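Local coordinates for mosquitocidal toxin (Lysinibacillus sphaericus, PDB 2VSE), which poisons mosquitoes, probably by ADP-ribosylating target proteins with an enzyme domain that is joined to four ricin-B-like lectin domains, at residues Ile561-Thr566 against Arg691-Ser696; Ser271-Lys276 against Ile408-Tyr413; Tyr802-Phe807 against Ile817-Asn822. One frame throughout, in Å; residues are numbered along the deposited sequence.

Contact 1. Residues Ile561-Thr566 against Arg691-Ser696; sequences IYQFMT and RHLNSS
Arg691 and Gln563 face each other as an antiparallel hydrogen-bonded pair, and their side chains run alongside one another on the same face of the sheet. Gln563 N reaches Arg691 O at 2.8 Å, and Arg691 N returns a bond to Gln563 O at 3.0 Å. Beyond the backbone, Arg691 NE gives a fairly straight bond (163° at the hydrogen) to Gln563 OE1, 3.1 Å away and almost in the guanidinium plane; NH2 adds a weak second one. The amide and guanidinium planes are nonetheless well inclined to each other. Met565 arrives across this pair at about a right angle and lays its sulfur over a guanidinium face, SD lying 3.4 Å from Arg691 NH1. Gln563 NE2 is bonded to Asn588 OD1 and Gln594 O, which probably fixes the amide's rotation with OE1 toward Arg691.

On the opposite face of the sheet, Tyr562 and His692 form an offset stack, with centroids 4.6 Å apart and planes inclined by only 12°. His692 CG stands anti to its backbone nitrogen, which lays the imidazole over the tyrosine ring near its phenol end; Tyr562 OH itself is bonded to Gln558 O.

The pairing slackens toward solvent. At the beta turn that starts at His692, Leu693 N still bonds to Ile561 O at 2.9 Å, although the angle has bent to 135°. Past it, Asn694, exposed, touches Ile561 mainly through CB, 3.6 Å from Ile561 N, and its amide ND2 stays 4.1 Å from Ile561 CD1.

The contact joins the first and last strands of a beta-trefoil unit. Strand 560-566 lies between 688-692, at the sheet's edge, and 596-601, and Phe564 points away from Arg691-Ser696 to meet the rings of Trp596 and Phe653 edge-to-face.

Contact 2. Residues Ser271-Lys276 against Ile408-Tyr413; sequences SEYQIK and IEKTNY
The Tyr273 ring carries Ile408 on one face, Ile408 CG2 lying 3.5 Å from Tyr273 CD1, while Glu409 O and Lys410 N stand at its edge; Tyr413 meets Glu272 OE1 at its edge, at the hydroxyl end, and the carboxylate plane is turned 70° from that ring. These groups flank the seam where the first and last strands of a ricin-type beta-trefoil pair antiparallel. Gln274 and Glu409 form the hydrogen-bonded pair, with Gln274 N to Glu409 O at 2.8 Å and Glu409 N to Gln274 O at 2.9 Å.

Strand 406-410 then gives way to a loop, and side chains take over from the backbone. Glu272, with CG anti to the backbone nitrogen (chi1 -175°) and the chain extended beyond it, brings OE1 between two hydroxyls. Thr411 OG1 donates to the anti lone pair of Glu272 OE1 at 2.7 Å, whereas Tyr413 OH donates from above the carboxylate plane and also accepts from Lys308 NZ. Such a doubly gripped oxygen would probably keep the acid ionised.

Lys410 points away at its base but doubles back, its chain bent at chi2 and chi4, to place NZ on a lone pair of Glu272 O. That carbonyl also takes a long but straight bond from Thr411 N, and the ammonium is further held by Thr411 O and a water. Nearby, strand 217-219 brings Phe219 against Ser271, Tyr273 and Lys410.

At the other end of the pairing Lys276, extended along its length, makes a salt bridge to Glu409: Lys276 NZ sits 2.6 Å from Glu409 OE1, approaching 39° out of the carboxylate plane.

Contact 3. Residues Tyr802-Phe807 against Ile817-Asn822; sequences YVLDVF and IITYQN
Val803 with Tyr820 and Asp805 with Ile818 are the hydrogen-bonded pairs of a twisted antiparallel hairpin whose strand segments have N-to-C directions 137° apart. Val803 N to Tyr820 O is 2.8 Å and Ile818 N to Asp805 O is 2.9 Å, but the return bond from Asp805 N to Ile818 O is weak, bent to 131°. The hairpin belongs to the last ricin-B-like unit of the chain.

One face is largely apolar. Leu804 CB and Val806 CG2 each lie 4.1 Å from Ile817, the first against CG2 and the second against CD1, and Leu804 CD2 meets the methyl of Thr819. Trp830 of strand 830-834 closes over Leu804, Val806 and Ile817.

The other face is mixed. Asp805 CG lies anti to the backbone nitrogen (chi1 170°), which sets the carboxylate alongside both Ile818 and Tyr820, pointing the same way as each. OD1 approaches Ile818 CG1 at 3.8 Å, and OD2 lies 3.6 Å from Tyr820 CB. The carboxylate and tyrosine planes are steeply inclined.

At the open end of the hairpin, Tyr802 runs beside Gln821, Tyr802 CE1 resting 3.6 Å from Gln821 CD with ring and amide well tilted. The amide curls on to lay OE1 over the centre of the Tyr820 ring, and Val803 CG1 touches Asn822 CB.

Across the two strands, then, main-chain bonds supply the polar links and side chains the van der Waals packing; the buried carboxylate of Asp805 is bonded through OD2 by Gln828 NE2, which would probably help to offset a charge there; the same NE2 also bonds to Gln821 O and so links both strands to the following loop.

From the N terminus, the chain passes through the ADP-ribosyltransferase-like region before reaching contact 2, which closes a loop of 131 intervening residues and brings the two ends of the first lectin unit together beside strand 217-219. Contact 1 repeats that closure in the third unit, over 124 residues, and its second segment leads toward the fourth. Contact 3 is local by comparison, a hairpin with nine residues between its segments. The three follow in series, neither nesting nor crossing. Contacts 1 and 3 share one side of the molecule, with nearest atoms about 10 Å apart; contact 2 lies opposite, its centre about 50 Å from that of contact 1.

Contact 1. Residues Ile561-Thr566 against Arg691-Ser696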
loop_
_atom_site.group_PDB
_atom_site.type_symbol
_atom_site.label_atom_id
_atom_site.label_comp_id
_atom_site.label_asym_id
_atom_site.label_seq_id
_atom_site.Cartn_x
_atom_site.Cartn_y
_atom_site.Cartn_z
ATOM N N ILE A 561 3.983 20.268 -15.524
ATOM C CA ILE A 561 3.524 20.487 -16.883
ATOM C C ILE A 561 3.227 19.139 -17.522
ATOM O O ILE A 561 4.042 18.208 -17.457
ATOM C CB ILE A 561 4.536 21.297 -17.715
ATOM C CG1 ILE A 561 4.842 22.625 -17.016
ATOM C CG2 ILE A 561 4.005 21.523 -19.131
ATOM C CD1 ILE A 561 5.944 23.433 -17.666
ATOM N N TYR A 562 2.051 19.048 -18.133
ATOM C CA TYR A 562 1.499 17.784 -18.562
ATOM C C TYR A 562 0.940 17.877 -19.960
ATOM O O TYR A 562 0.566 18.955 -20.422
ATOM C CB TYR A 562 0.345 17.389 -17.641
ATOM C CG TYR A 562 0.728 16.869 -16.270
ATOM C CD1 TYR A 562 0.902 15.505 -16.058
ATOM C CD2 TYR A 562 0.885 17.732 -15.183
ATOM C CE1 TYR A 562 1.230 15.011 -14.810
ATOM C CE2 TYR A 562 1.213 17.241 -13.919
ATOM C CZ TYR A 562 1.381 15.872 -13.744
ATOM O OH TYR A 562 1.718 15.331 -12.513
ATOM N N GLN A 563 0.884 16.729 -20.625
ATOM C CA GLN A 563 0.018 16.547 -21.774
ATOM C C GLN A 563 -0.990 15.483 -21.401
ATOM O O GLN A 563 -0.688 14.570 -20.616
ATOM C CB GLN A 563 0.824 16.107 -22.975
ATOM C CG GLN A 563 1.870 17.098 -23.372
ATOM C CD GLN A 563 2.441 16.792 -24.735
ATOM O OE1 GLN A 563 3.214 15.851 -24.892
ATOM N NE2 GLN A 563 2.055 17.574 -25.730
ATOM N N PHE A 564 -2.189 15.605 -21.952
ATOM C CA PHE A 564 -3.238 14.603 -21.767
ATOM C C PHE A 564 -3.382 13.790 -23.046
ATOM O O PHE A 564 -3.857 14.298 -24.055
ATOM C CB PHE A 564 -4.562 15.280 -21.415
ATOM C CG PHE A 564 -4.476 16.178 -20.229
ATOM C CD1 PHE A 564 -4.896 15.737 -18.976
ATOM C CD2 PHE A 564 -3.966 17.469 -20.350
ATOM C CE1 PHE A 564 -4.817 16.568 -17.868
ATOM C CE2 PHE A 564 -3.872 18.306 -19.246
ATOM C CZ PHE A 564 -4.303 17.858 -18.005
ATOM N N MET A 565 -2.956 12.537 -22.998
ATOM C CA MET A 565 -3.036 11.634 -24.149
ATOM C C MET A 565 -4.302 10.802 -24.027
ATOM O O MET A 565 -4.586 10.305 -22.935
ATOM C CB MET A 565 -1.829 10.697 -24.148
ATOM C CG MET A 565 -0.474 11.377 -24.219
ATOM S SD MET A 565 0.796 10.114 -24.079
ATOM C CE MET A 565 0.880 9.930 -22.297
ATOM N N THR A 566 -5.060 10.644 -25.117
ATOM C CA THR A 566 -6.222 9.746 -25.084
ATOM C C THR A 566 -5.714 8.315 -24.948
ATOM O O THR A 566 -4.651 7.970 -25.476
ATOM C CB THR A 566 -7.145 9.864 -26.329
ATOM O OG1 THR A 566 -6.525 9.262 -27.478
ATOM C CG2 THR A 566 -7.504 11.312 -26.628
ATOM N N ARG A 691 1.275 12.545 -19.643
ATOM C CA ARG A 691 2.708 12.726 -19.842
ATOM C C ARG A 691 3.109 13.899 -19.000
ATOM O O ARG A 691 2.711 15.046 -19.246
ATOM C CB ARG A 691 3.100 12.949 -21.297
ATOM C CG ARG A 691 4.585 13.254 -21.485
ATOM C CD ARG A 691 5.139 12.742 -22.835
ATOM N NE ARG A 691 4.244 13.053 -23.946
ATOM C CZ ARG A 691 3.744 12.172 -24.811
ATOM N NH1 ARG A 691 4.069 10.897 -24.759
ATOM N NH2 ARG A 691 2.934 12.593 -25.761
ATOM N N HIS A 692 3.881 13.582 -17.980
ATOM C CA HIS A 692 4.447 14.556 -17.112
ATOM C C HIS A 692 5.773 14.978 -17.745
ATOM O O HIS A 692 6.797 14.320 -17.561
ATOM C CB HIS A 692 4.641 13.931 -15.729
ATOM C CG HIS A 692 5.073 14.903 -14.681
ATOM N ND1 HIS A 692 5.609 14.503 -13.477
ATOM C CD2 HIS A 692 5.062 16.257 -14.655
ATOM C CE1 HIS A 692 5.903 15.565 -12.752
ATOM N NE2 HIS A 692 5.587 16.643 -13.447
ATOM N N LEU A 693 5.736 16.072 -18.503
ATOM C CA LEU A 693 6.904 16.546 -19.268
ATOM C C LEU A 693 7.994 16.992 -18.326
ATOM O O LEU A 693 9.183 16.831 -18.581
ATOM C CB LEU A 693 6.516 17.726 -20.160
ATOM C CG LEU A 693 5.527 17.404 -21.271
ATOM C CD1 LEU A 693 4.699 18.603 -21.647
ATOM C CD2 LEU A 693 6.264 16.854 -22.472
ATOM N N ASN A 694 7.539 17.532 -17.214
ATOM C CA ASN A 694 8.355 18.164 -16.205
ATOM C C ASN A 694 9.122 17.166 -15.314
ATOM O O ASN A 694 9.876 17.571 -14.436
ATOM C CB ASN A 694 7.398 19.000 -15.332
ATOM C CG ASN A 694 8.010 20.283 -14.870
ATOM O OD1 ASN A 694 7.897 20.653 -13.701
ATOM N ND2 ASN A 694 8.687 20.978 -15.782
ATOM N N SER A 695 8.933 15.867 -15.534
ATOM C CA SER A 695 9.317 14.866 -14.523
ATOM C C SER A 695 10.807 14.519 -14.474
ATOM O O SER A 695 11.639 15.172 -15.106
ATOM C CB SER A 695 8.489 13.586 -14.701
ATOM O OG SER A 695 9.006 12.774 -15.746
ATOM N N SER A 696 11.117 13.475 -13.707
ATOM C CA SER A 696 12.455 12.917 -13.631
ATOM C C SER A 696 12.528 11.490 -14.173
ATOM O O SER A 696 13.563 10.823 -14.017
ATOM C CB SER A 696 12.933 12.917 -12.193
ATOM O OG SER A 696 12.017 12.206 -11.371
#

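Contact 2. Residues Ser271-Lys276 against Ile408-Tyr413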
loop_
_atom_site.group_PDB
_atom_site.type_symbol
_atom_site.label_atom_id
_atom_site.label_comp_id
_atom_site.label_asym_id
_atom_site.label_seq_id
_atom_site.Cartn_x
_atom_site.Cartn_y
_atom_site.Cartn_z
ATOM N N SER A 271 1.053 -6.660 29.879
ATOM C CA SER A 271 0.239 -5.684 29.152
ATOM C C SER A 271 -1.252 -5.957 29.239
ATOM O O SER A 271 -1.693 -6.836 29.972
ATOM C CB SER A 271 0.659 -5.592 27.677
ATOM O OG SER A 271 0.348 -4.315 27.166
ATOM N N GLU A 272 -2.022 -5.182 28.484
ATOM C CA GLU A 272 -3.460 -5.367 28.409
ATOM C C GLU A 272 -3.815 -6.386 27.334
ATOM O O GLU A 272 -3.389 -6.259 26.183
ATOM C CB GLU A 272 -4.141 -4.041 28.117
ATOM C CG GLU A 272 -5.643 -4.120 28.153
ATOM C CD GLU A 272 -6.268 -2.802 27.820
ATOM O OE1 GLU A 272 -6.081 -2.325 26.685
ATOM O OE2 GLU A 272 -6.947 -2.246 28.700
ATOM N N TYR A 273 -4.606 -7.380 27.721
ATOM C CA TYR A 273 -5.011 -8.452 26.833
ATOM C C TYR A 273 -6.498 -8.722 26.967
ATOM O O TYR A 273 -7.131 -8.323 27.954
ATOM C CB TYR A 273 -4.276 -9.740 27.195
ATOM C CG TYR A 273 -2.776 -9.702 27.011
ATOM C CD1 TYR A 273 -2.194 -9.993 25.763
ATOM C CD2 TYR A 273 -1.933 -9.406 28.077
ATOM C CE1 TYR A 273 -0.825 -9.972 25.586
ATOM C CE2 TYR A 273 -0.551 -9.377 27.905
ATOM C CZ TYR A 273 -0.003 -9.661 26.660
ATOM O OH TYR A 273 1.363 -9.639 26.482
ATOM N N GLN A 274 -7.046 -9.415 25.972
ATOM C CA GLN A 274 -8.321 -10.102 26.120
ATOM C C GLN A 274 -8.076 -11.610 26.100
ATOM O O GLN A 274 -7.175 -12.094 25.414
ATOM C CB GLN A 274 -9.300 -9.715 25.025
ATOM C CG GLN A 274 -9.855 -8.338 25.169
ATOM C CD GLN A 274 -11.122 -8.174 24.384
ATOM O OE1 GLN A 274 -11.105 -8.114 23.149
ATOM N NE2 GLN A 274 -12.246 -8.112 25.090
ATOM N N ILE A 275 -8.875 -12.340 26.871
ATOM C CA ILE A 275 -8.768 -13.797 26.921
ATOM C C ILE A 275 -10.001 -14.422 26.260
ATOM O O ILE A 275 -11.134 -14.264 26.741
ATOM C CB ILE A 275 -8.545 -14.297 28.370
ATOM C CG1 ILE A 275 -7.390 -13.524 29.015
ATOM C CG2 ILE A 275 -8.228 -15.769 28.379
ATOM C CD1 ILE A 275 -7.345 -13.588 30.541
ATOM N N LYS A 276 -9.771 -15.107 25.143
ATOM C CA LYS A 276 -10.847 -15.644 24.306
ATOM C C LYS A 276 -10.852 -17.160 24.338
ATOM O O LYS A 276 -9.796 -17.784 24.221
ATOM C CB LYS A 276 -10.662 -15.210 22.854
ATOM C CG LYS A 276 -10.500 -13.723 22.643
ATOM C CD LYS A 276 -10.620 -13.395 21.184
ATOM C CE LYS A 276 -10.616 -11.886 20.966
ATOM N NZ LYS A 276 -10.628 -11.590 19.517
ATOM N N ILE A 408 -4.727 -15.633 24.122
ATOM C CA ILE A 408 -4.357 -14.418 24.832
ATOM C C ILE A 408 -4.035 -13.372 23.776
ATOM O O ILE A 408 -2.952 -13.392 23.184
ATOM C CB ILE A 408 -3.158 -14.642 25.768
ATOM C CG1 ILE A 408 -3.490 -15.742 26.785
ATOM C CG2 ILE A 408 -2.787 -13.339 26.494
ATOM C CD1 ILE A 408 -2.327 -16.196 27.624
ATOM N N GLU A 409 -4.987 -12.473 23.538
ATOM C CA GLU A 409 -4.887 -11.508 22.445
ATOM C C GLU A 409 -4.546 -10.107 22.939
ATOM O O GLU A 409 -5.225 -9.570 23.810
ATOM C CB GLU A 409 -6.183 -11.487 21.620
ATOM C CG GLU A 409 -6.108 -10.559 20.425
ATOM C CD GLU A 409 -7.406 -10.464 19.622
ATOM O OE1 GLU A 409 -7.994 -11.518 19.265
ATOM O OE2 GLU A 409 -7.812 -9.319 19.316
ATOM N N LYS A 410 -3.498 -9.524 22.361
ATOM C CA LYS A 410 -3.075 -8.167 22.692
ATOM C C LYS A 410 -4.121 -7.156 22.230
ATOM O O LYS A 410 -4.552 -7.196 21.085
ATOM C CB LYS A 410 -1.716 -7.852 22.049
ATOM C CG LYS A 410 -1.247 -6.405 22.241
ATOM C CD LYS A 410 -0.893 -6.108 23.706
ATOM C CE LYS A 410 -0.797 -4.612 23.990
ATOM N NZ LYS A 410 -2.084 -4.034 24.519
ATOM N N THR A 411 -4.534 -6.254 23.116
ATOM C CA THR A 411 -5.485 -5.233 22.718
ATOM C C THR A 411 -4.749 -4.230 21.868
ATOM O O THR A 411 -3.572 -3.951 22.109
ATOM C CB THR A 411 -6.156 -4.523 23.909
ATOM O OG1 THR A 411 -5.150 -4.010 24.797
ATOM C CG2 THR A 411 -7.080 -5.477 24.657
ATOM N N ASN A 412 -5.455 -3.703 20.869
ATOM C CA ASN A 412 -4.874 -2.819 19.878
ATOM C C ASN A 412 -5.936 -1.860 19.350
ATOM O O ASN A 412 -6.995 -2.292 18.907
ATOM C CB ASN A 412 -4.250 -3.653 18.753
ATOM C CG ASN A 412 -3.986 -2.854 17.511
ATOM O OD1 ASN A 412 -3.312 -1.825 17.549
ATOM N ND2 ASN A 412 -4.500 -3.332 16.385
ATOM N N TYR A 413 -5.639 -0.564 19.380
ATOM C CA TYR A 413 -6.644 0.457 19.105
ATOM C C TYR A 413 -6.329 1.324 17.893
ATOM O O TYR A 413 -7.238 1.703 17.146
ATOM C CB TYR A 413 -6.865 1.334 20.343
ATOM C CG TYR A 413 -7.212 0.516 21.558
ATOM C CD1 TYR A 413 -8.504 0.002 21.726
ATOM C CD2 TYR A 413 -6.246 0.214 22.518
ATOM C CE1 TYR A 413 -8.823 -0.763 22.816
ATOM C CE2 TYR A 413 -6.558 -0.559 23.611
ATOM C CZ TYR A 413 -7.848 -1.038 23.760
ATOM O OH TYR A 413 -8.170 -1.799 24.854
HETATM O O HOH W 1 -1.710 -1.734 26.207
HETATM O O HOH W 2 -8.309 -8.121 21.724
#

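Contact 3. Residues Tyr802-Phe807 against Ile817-Asn822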
loop_
_atom_site.group_PDB
_atom_site.type_symbol
_atom_site.label_atom_id
_atom_site.label_comp_id
_atom_site.label_asym_id
_atom_site.label_seq_id
_atom_site.Cartn_x
_atom_site.Cartn_y
_atom_site.Cartn_z
ATOM N N TYR A 802 6.934 11.000 -37.899
ATOM C CA TYR A 802 7.725 9.836 -38.283
ATOM C C TYR A 802 8.421 9.224 -37.109
ATOM O O TYR A 802 8.902 9.949 -36.214
ATOM C CB TYR A 802 8.709 10.184 -39.389
ATOM C CG TYR A 802 7.965 10.686 -40.574
ATOM C CD1 TYR A 802 7.216 9.810 -41.367
ATOM C CD2 TYR A 802 7.946 12.046 -40.881
ATOM C CE1 TYR A 802 6.485 10.273 -42.435
ATOM C CE2 TYR A 802 7.225 12.518 -41.944
ATOM C CZ TYR A 802 6.495 11.627 -42.707
ATOM O OH TYR A 802 5.778 12.100 -43.767
ATOM N N VAL A 803 8.450 7.888 -37.108
ATOM C CA VAL A 803 9.046 7.118 -36.031
ATOM C C VAL A 803 10.021 6.043 -36.567
ATOM O O VAL A 803 9.892 5.571 -37.708
ATOM C CB VAL A 803 7.959 6.471 -35.131
ATOM C CG1 VAL A 803 6.864 7.500 -34.785
ATOM C CG2 VAL A 803 7.348 5.197 -35.787
ATOM N N LEU A 804 11.003 5.661 -35.755
ATOM C CA LEU A 804 11.953 4.645 -36.176
ATOM C C LEU A 804 11.202 3.364 -36.480
ATOM O O LEU A 804 10.277 2.996 -35.756
ATOM C CB LEU A 804 13.008 4.379 -35.113
ATOM C CG LEU A 804 13.949 5.530 -34.758
ATOM C CD1 LEU A 804 14.998 5.026 -33.766
ATOM C CD2 LEU A 804 14.584 6.109 -36.026
ATOM N N ASP A 805 11.619 2.689 -37.552
ATOM C CA ASP A 805 10.870 1.597 -38.125
ATOM C C ASP A 805 11.881 0.658 -38.790
ATOM O O ASP A 805 12.715 1.082 -39.613
ATOM C CB ASP A 805 9.847 2.172 -39.112
ATOM C CG ASP A 805 9.150 1.107 -39.963
ATOM O OD1 ASP A 805 9.877 0.289 -40.585
ATOM O OD2 ASP A 805 7.878 1.125 -40.046
ATOM N N VAL A 806 11.826 -0.619 -38.429
ATOM C CA VAL A 806 12.658 -1.636 -39.087
ATOM C C VAL A 806 12.056 -1.933 -40.458
ATOM O O VAL A 806 10.948 -2.501 -40.549
ATOM C CB VAL A 806 12.746 -2.946 -38.256
ATOM C CG1 VAL A 806 13.665 -3.973 -38.964
ATOM C CG2 VAL A 806 13.259 -2.649 -36.839
ATOM N N PHE A 807 12.788 -1.524 -41.501
ATOM C CA PHE A 807 12.294 -1.480 -42.872
ATOM C C PHE A 807 11.558 -2.749 -43.270
ATOM O O PHE A 807 12.111 -3.848 -43.162
ATOM C CB PHE A 807 13.456 -1.207 -43.830
ATOM C CG PHE A 807 13.128 -1.410 -45.289
ATOM C CD1 PHE A 807 12.069 -0.744 -45.886
ATOM C CD2 PHE A 807 13.911 -2.247 -46.069
ATOM C CE1 PHE A 807 11.790 -0.921 -47.226
ATOM C CE2 PHE A 807 13.661 -2.419 -47.418
ATOM C CZ PHE A 807 12.593 -1.755 -48.004
ATOM N N ILE A 817 17.200 0.899 -40.759
ATOM C CA ILE A 817 16.142 1.541 -39.994
ATOM C C ILE A 817 15.741 2.725 -40.846
ATOM O O ILE A 817 16.612 3.440 -41.352
ATOM C CB ILE A 817 16.663 1.993 -38.596
ATOM C CG1 ILE A 817 17.458 0.870 -37.914
ATOM C CG2 ILE A 817 15.537 2.442 -37.669
ATOM C CD1 ILE A 817 16.623 -0.344 -37.480
ATOM N N ILE A 818 14.438 2.880 -41.087
ATOM C CA ILE A 818 13.882 4.055 -41.794
ATOM C C ILE A 818 13.036 4.836 -40.794
ATOM O O ILE A 818 12.942 4.435 -39.606
ATOM C CB ILE A 818 13.029 3.658 -43.024
ATOM C CG1 ILE A 818 11.879 2.731 -42.618
ATOM C CG2 ILE A 818 13.894 3.026 -44.134
ATOM C CD1 ILE A 818 10.714 2.729 -43.589
ATOM N N THR A 819 12.443 5.944 -41.228
ATOM C CA THR A 819 11.376 6.537 -40.417
ATOM C C THR A 819 10.101 6.456 -41.216
ATOM O O THR A 819 10.123 6.636 -42.415
ATOM C CB THR A 819 11.618 7.987 -40.023
ATOM O OG1 THR A 819 11.966 8.744 -41.190
ATOM C CG2 THR A 819 12.727 8.092 -38.969
ATOM N N TYR A 820 8.994 6.201 -40.536
ATOM C CA TYR A 820 7.741 5.937 -41.189
ATOM C C TYR A 820 6.641 6.410 -40.279
ATOM O O TYR A 820 6.867 6.615 -39.078
ATOM C CB TYR A 820 7.615 4.419 -41.458
ATOM C CG TYR A 820 6.667 4.104 -42.589
ATOM C CD1 TYR A 820 6.937 4.533 -43.868
ATOM C CD2 TYR A 820 5.471 3.430 -42.364
ATOM C CE1 TYR A 820 6.057 4.276 -44.914
ATOM C CE2 TYR A 820 4.582 3.189 -43.386
ATOM C CZ TYR A 820 4.889 3.608 -44.666
ATOM O OH TYR A 820 4.026 3.362 -45.711
ATOM N N GLN A 821 5.449 6.590 -40.835
ATOM C CA GLN A 821 4.283 6.926 -40.011
ATOM C C GLN A 821 4.050 5.860 -38.938
ATOM O O GLN A 821 4.323 4.662 -39.146
ATOM C CB GLN A 821 3.032 7.046 -40.875
ATOM C CG GLN A 821 3.050 8.270 -41.780
ATOM C CD GLN A 821 3.715 8.028 -43.173
ATOM O OE1 GLN A 821 4.516 7.083 -43.384
ATOM N NE2 GLN A 821 3.367 8.907 -44.129
ATOM N N ASN A 822 3.523 6.294 -37.805
ATOM C CA ASN A 822 3.292 5.387 -36.703
ATOM C C ASN A 822 2.045 4.524 -36.876
ATOM O O ASN A 822 0.926 5.033 -36.899
ATOM C CB ASN A 822 3.211 6.150 -35.380
ATOM C CG ASN A 822 3.042 5.208 -34.187
ATOM O OD1 ASN A 822 3.455 4.034 -34.250
ATOM N ND2 ASN A 822 2.405 5.700 -33.114
#